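Local coordinates for crystal protein (Bacillus thuringiensis serovar dakota, PDB 2ZTB) that recognizes cancer cells as a Bacillus thuringiensis toxin and probably kills them by forming pores in the membrane, as related beta-rich toxins do, at residues F27-L40 with G193-P205. Sequence-based numbering, arbitrary orientation.
Sequences FSSIYGTNPDGIAL and GYFGANFPKRVGP
Phe199 slots into the crook of chain formed by Tyr31 to Pro35, and its side chain can be followed outward atom by atom. CG stands anti to the carbonyl carbon (chi1 -66°), which brings the ring back toward 27-40 although the bond to CB points away from it. CD2 then lies between Thr33 O and Pro35 CA; CE2 comes 3.2 Å from Thr33 O, which lies in the ring plane, and also touches Pro35 CB, and CZ ends 3.6 Å from Tyr31 CD1. The Phe199 ring is sandwiched: Pro35 CB makes a CH-pi contact over one face, 3.9 Å from the centroid, while Val203 CG2 from its own segment sits on the opposite face. The Tyr31 ring meets it obliquely, planes at 61°; its OH bonds to Asn213 and its ring stacks on Trp211, both outside the two segments.

The loop after helix 20-31 thus wraps the end of strand 194-199, at one end of an elongated, mostly beta, aerolysin-type toxin. Strand 37-40 pairs antiparallel with strand 194-199, and the helix packs on the sheet face carrying Ala197 and Ile38, as where Ala197 CB sits over the centre of the Phe27 ring, 3.6 Å from its centroid.

The pairing opens with a classic beta bulge: Asp36 N and Gly37 N both bond weakly to Asn198 O, whereas Asn198 N returns a sounder bond to Gly37 O (2.9 Å). Beyond it, Ala39 and Gly196 exchange two bonds, and Leu40 CD1 rests over a face of Phe195. At the other end, one water accepts from Gly204 N and donates to Tyr31 O.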
loop_
_atom_site.group_PDB
_atom_site.type_symbol
_atom_site.label_atom_id
_atom_site.label_comp_id
_atom_site.label_asym_id
_atom_site.label_seq_id
_atom_site.Cartn_x
_atom_site.Cartn_y
_atom_site.Cartn_z
ATOM N N PHE A 27 -18.704 -27.625 13.181
ATOM C CA PHE A 27 -18.451 -28.395 14.395
ATOM C C PHE A 27 -19.621 -29.328 14.672
ATOM O O PHE A 27 -19.441 -30.492 14.994
ATOM C CB PHE A 27 -18.240 -27.452 15.592
ATOM C CG PHE A 27 -16.796 -27.027 15.812
ATOM C CD1 PHE A 27 -16.425 -25.687 15.682
ATOM C CD2 PHE A 27 -15.823 -27.963 16.176
ATOM C CE1 PHE A 27 -15.106 -25.283 15.899
ATOM C CE2 PHE A 27 -14.480 -27.580 16.405
ATOM C CZ PHE A 27 -14.118 -26.236 16.269
ATOM N N SER A 28 -20.834 -28.811 14.513
ATOM C CA SER A 28 -22.041 -29.618 14.620
ATOM C C SER A 28 -22.057 -30.812 13.675
ATOM O O SER A 28 -22.428 -31.915 14.076
ATOM C CB SER A 28 -23.268 -28.763 14.378
ATOM O OG SER A 28 -24.419 -29.530 14.667
ATOM N N SER A 29 -21.669 -30.592 12.417
ATOM C CA SER A 29 -21.590 -31.678 11.448
ATOM C C SER A 29 -20.500 -32.677 11.824
ATOM O O SER A 29 -20.683 -33.880 11.659
ATOM C CB SER A 29 -21.260 -31.129 10.072
ATOM O OG SER A 29 -22.374 -30.537 9.484
ATOM N N ILE A 30 -19.350 -32.173 12.292
ATOM C CA ILE A 30 -18.210 -33.036 12.576
ATOM C C ILE A 30 -18.494 -33.979 13.756
ATOM O O ILE A 30 -18.138 -35.160 13.716
ATOM C CB ILE A 30 -16.897 -32.228 12.795
ATOM C CG1 ILE A 30 -16.521 -31.444 11.522
ATOM C CG2 ILE A 30 -15.754 -33.165 13.201
ATOM C CD1 ILE A 30 -15.433 -30.348 11.710
ATOM N N TYR A 31 -19.141 -33.455 14.793
ATOM C CA TYR A 31 -19.258 -34.171 16.059
ATOM C C TYR A 31 -20.653 -34.727 16.272
ATOM O O TYR A 31 -20.843 -35.606 17.117
ATOM C CB TYR A 31 -18.756 -33.302 17.239
ATOM C CG TYR A 31 -17.249 -33.104 17.156
ATOM C CD1 TYR A 31 -16.712 -31.956 16.580
ATOM C CD2 TYR A 31 -16.371 -34.115 17.554
ATOM C CE1 TYR A 31 -15.349 -31.786 16.448
ATOM C CE2 TYR A 31 -14.989 -33.960 17.418
ATOM C CZ TYR A 31 -14.492 -32.789 16.862
ATOM O OH TYR A 31 -13.142 -32.618 16.721
ATOM N N GLY A 32 -21.611 -34.247 15.474
ATOM C CA GLY A 32 -22.979 -34.781 15.485
ATOM C C GLY A 32 -23.882 -34.118 16.518
ATOM O O GLY A 32 -25.016 -34.534 16.709
ATOM N N THR A 33 -23.368 -33.088 17.191
ATOM C CA THR A 33 -24.121 -32.336 18.188
ATOM C C THR A 33 -23.688 -30.891 18.029
ATOM O O THR A 33 -22.506 -30.613 17.825
ATOM C CB THR A 33 -23.826 -32.842 19.645
ATOM O OG1 THR A 33 -24.244 -34.208 19.770
ATOM C CG2 THR A 33 -24.544 -32.008 20.712
ATOM N N ASN A 34 -24.647 -29.980 18.081
ATOM C CA ASN A 34 -24.359 -28.561 17.975
ATOM C C ASN A 34 -23.590 -28.142 19.241
ATOM O O ASN A 34 -24.044 -28.424 20.341
ATOM C CB ASN A 34 -25.684 -27.801 17.813
ATOM C CG ASN A 34 -25.498 -26.347 17.363
ATOM O OD1 ASN A 34 -24.527 -25.993 16.672
ATOM N ND2 ASN A 34 -26.452 -25.502 17.743
ATOM N N PRO A 35 -22.389 -27.540 19.097
ATOM C CA PRO A 35 -21.722 -27.135 20.326
ATOM C C PRO A 35 -22.449 -25.964 21.004
ATOM O O PRO A 35 -23.145 -25.168 20.330
ATOM C CB PRO A 35 -20.338 -26.679 19.840
ATOM C CG PRO A 35 -20.529 -26.297 18.426
ATOM C CD PRO A 35 -21.586 -27.215 17.901
ATOM N N ASP A 36 -22.264 -25.857 22.319
ATOM C CA ASP A 36 -22.787 -24.743 23.082
ATOM C C ASP A 36 -22.079 -23.460 22.673
ATOM O O ASP A 36 -22.702 -22.408 22.549
ATOM C CB ASP A 36 -22.564 -24.988 24.569
ATOM C CG ASP A 36 -23.622 -25.859 25.195
ATOM O OD1 ASP A 36 -24.662 -26.143 24.565
ATOM O OD2 ASP A 36 -23.403 -26.264 26.349
ATOM N N GLY A 37 -20.770 -23.549 22.469
ATOM C CA GLY A 37 -19.982 -22.387 22.108
ATOM C C GLY A 37 -18.728 -22.756 21.351
ATOM O O GLY A 37 -18.374 -23.933 21.265
ATOM N N ILE A 38 -18.052 -21.735 20.825
ATOM C CA ILE A 38 -16.834 -21.904 20.026
ATOM C C ILE A 38 -15.783 -20.917 20.533
ATOM O O ILE A 38 -16.101 -20.041 21.319
ATOM C CB ILE A 38 -17.088 -21.737 18.488
ATOM C CG1 ILE A 38 -17.534 -20.302 18.137
ATOM C CG2 ILE A 38 -18.075 -22.856 17.967
ATOM C CD1 ILE A 38 -17.573 -19.965 16.634
ATOM N N ALA A 39 -14.540 -21.075 20.093
ATOM C CA ALA A 39 -13.429 -20.313 20.616
ATOM C C ALA A 39 -12.327 -20.153 19.582
ATOM O O ALA A 39 -12.108 -21.030 18.753
ATOM C CB ALA A 39 -12.882 -20.972 21.876
ATOM N N LEU A 40 -11.649 -19.005 19.642
ATOM C CA LEU A 40 -10.554 -18.662 18.749
ATOM C C LEU A 40 -9.596 -17.856 19.572
ATOM O O LEU A 40 -9.967 -16.815 20.119
ATOM C CB LEU A 40 -11.064 -17.821 17.571
ATOM C CG LEU A 40 -10.122 -17.284 16.491
ATOM C CD1 LEU A 40 -9.413 -18.417 15.740
ATOM C CD2 LEU A 40 -10.900 -16.415 15.528
ATOM N N GLY A 193 -3.757 -23.033 12.001
ATOM C CA GLY A 193 -4.069 -23.172 13.425
ATOM C C GLY A 193 -5.463 -23.717 13.672
ATOM O O GLY A 193 -6.028 -24.384 12.813
ATOM N N TYR A 194 -6.034 -23.411 14.836
ATOM C CA TYR A 194 -7.202 -24.151 15.328
ATOM C C TYR A 194 -8.338 -23.284 15.841
ATOM O O TYR A 194 -8.124 -22.134 16.250
ATOM C CB TYR A 194 -6.784 -25.145 16.432
ATOM C CG TYR A 194 -5.671 -26.086 16.016
ATOM C CD1 TYR A 194 -4.333 -25.675 16.066
ATOM C CD2 TYR A 194 -5.949 -27.384 15.575
ATOM C CE1 TYR A 194 -3.304 -26.510 15.671
ATOM C CE2 TYR A 194 -4.912 -28.250 15.188
ATOM C CZ TYR A 194 -3.595 -27.790 15.232
ATOM O OH TYR A 194 -2.552 -28.609 14.860
ATOM N N PHE A 195 -9.545 -23.857 15.789
ATOM C CA PHE A 195 -10.710 -23.377 16.525
ATOM C C PHE A 195 -11.095 -24.403 17.597
ATOM O O PHE A 195 -10.796 -25.602 17.470
ATOM C CB PHE A 195 -11.891 -23.197 15.593
ATOM C CG PHE A 195 -11.840 -21.950 14.746
ATOM C CD1 PHE A 195 -11.004 -21.874 13.645
ATOM C CD2 PHE A 195 -12.682 -20.885 15.020
ATOM C CE1 PHE A 195 -10.969 -20.732 12.855
ATOM C CE2 PHE A 195 -12.665 -19.747 14.231
ATOM C CZ PHE A 195 -11.812 -19.670 13.141
ATOM N N GLY A 196 -11.778 -23.926 18.640
ATOM C CA GLY A 196 -12.230 -24.772 19.749
ATOM C C GLY A 196 -13.746 -24.780 19.801
ATOM O O GLY A 196 -14.389 -23.872 19.294
ATOM N N ALA A 197 -14.322 -25.822 20.382
ATOM C CA ALA A 197 -15.761 -25.880 20.618
ATOM C C ALA A 197 -16.040 -26.629 21.901
ATOM O O ALA A 197 -15.364 -27.619 22.212
ATOM C CB ALA A 197 -16.495 -26.540 19.441
ATOM N N ASN A 198 -17.027 -26.154 22.655
ATOM C CA ASN A 198 -17.494 -26.889 23.840
ATOM C C ASN A 198 -18.907 -27.401 23.657
ATOM O O ASN A 198 -19.797 -26.663 23.222
ATOM C CB ASN A 198 -17.363 -26.067 25.130
ATOM C CG ASN A 198 -18.175 -24.778 25.104
ATOM O OD1 ASN A 198 -17.763 -23.779 24.511
ATOM N ND2 ASN A 198 -19.334 -24.795 25.761
ATOM N N PHE A 199 -19.110 -28.669 23.998
ATOM C CA PHE A 199 -20.352 -29.353 23.722
ATOM C C PHE A 199 -21.182 -29.555 24.995
ATOM O O PHE A 199 -20.619 -29.554 26.108
ATOM C CB PHE A 199 -20.046 -30.672 22.992
ATOM C CG PHE A 199 -19.450 -30.462 21.626
ATOM C CD1 PHE A 199 -18.074 -30.184 21.479
ATOM C CD2 PHE A 199 -20.254 -30.499 20.493
ATOM C CE1 PHE A 199 -17.511 -29.943 20.215
ATOM C CE2 PHE A 199 -19.702 -30.269 19.220
ATOM C CZ PHE A 199 -18.325 -29.980 19.087
ATOM N N PRO A 200 -22.527 -29.683 24.839
ATOM C CA PRO A 200 -23.444 -29.966 25.953
ATOM C C PRO A 200 -23.274 -31.372 26.546
ATOM O O PRO A 200 -23.550 -31.568 27.729
ATOM C CB PRO A 200 -24.837 -29.825 25.308
ATOM C CG PRO A 200 -24.612 -30.102 23.866
ATOM C CD PRO A 200 -23.258 -29.527 23.563
ATOM N N LYS A 201 -22.841 -32.333 25.730
ATOM C CA LYS A 201 -22.511 -33.679 26.196
ATOM C C LYS A 201 -21.139 -34.141 25.666
ATOM O O LYS A 201 -20.501 -33.440 24.886
ATOM C CB LYS A 201 -23.613 -34.660 25.795
ATOM C CG LYS A 201 -23.863 -34.726 24.311
ATOM C CD LYS A 201 -25.087 -35.524 24.048
ATOM C CE LYS A 201 -25.203 -35.872 22.607
ATOM N NZ LYS A 201 -26.489 -36.610 22.343
ATOM N N ARG A 202 -20.683 -35.312 26.099
ATOM C CA ARG A 202 -19.442 -35.882 25.570
ATOM C C ARG A 202 -19.688 -36.348 24.134
ATOM O O ARG A 202 -20.647 -37.051 23.875
ATOM C CB ARG A 202 -18.941 -37.038 26.444
ATOM C CG ARG A 202 -18.327 -36.611 27.778
ATOM C CD ARG A 202 -17.689 -37.820 28.488
ATOM N NE ARG A 202 -17.198 -37.537 29.846
ATOM C CZ ARG A 202 -16.032 -36.959 30.173
ATOM N NH1 ARG A 202 -15.165 -36.537 29.252
ATOM N NH2 ARG A 202 -15.731 -36.793 31.465
ATOM N N VAL A 203 -18.832 -35.911 23.211
ATOM C CA VAL A 203 -18.915 -36.287 21.796
ATOM C C VAL A 203 -17.529 -36.730 21.293
ATOM O O VAL A 203 -16.522 -36.557 21.988
ATOM C CB VAL A 203 -19.409 -35.091 20.881
ATOM C CG1 VAL A 203 -20.861 -34.681 21.182
ATOM C CG2 VAL A 203 -18.459 -33.891 20.973
ATOM N N GLY A 204 -17.481 -37.277 20.079
ATOM C CA GLY A 204 -16.212 -37.572 19.423
ATOM C C GLY A 204 -15.539 -38.821 19.957
ATOM O O GLY A 204 -16.046 -39.461 20.888
ATOM N N PRO A 205 -14.399 -39.196 19.356
ATOM C CA PRO A 205 -13.666 -40.380 19.787
ATOM C C PRO A 205 -13.160 -40.262 21.232
ATOM O O PRO A 205 -12.395 -39.353 21.555
ATOM C CB PRO A 205 -12.498 -40.456 18.799
ATOM C CG PRO A 205 -12.841 -39.537 17.675
ATOM C CD PRO A 205 -13.768 -38.516 18.208
HETATM O O HOH W 1 -19.249 -37.588 18.093
HETATM O O HOH W 2 -27.049 -34.781 20.021
#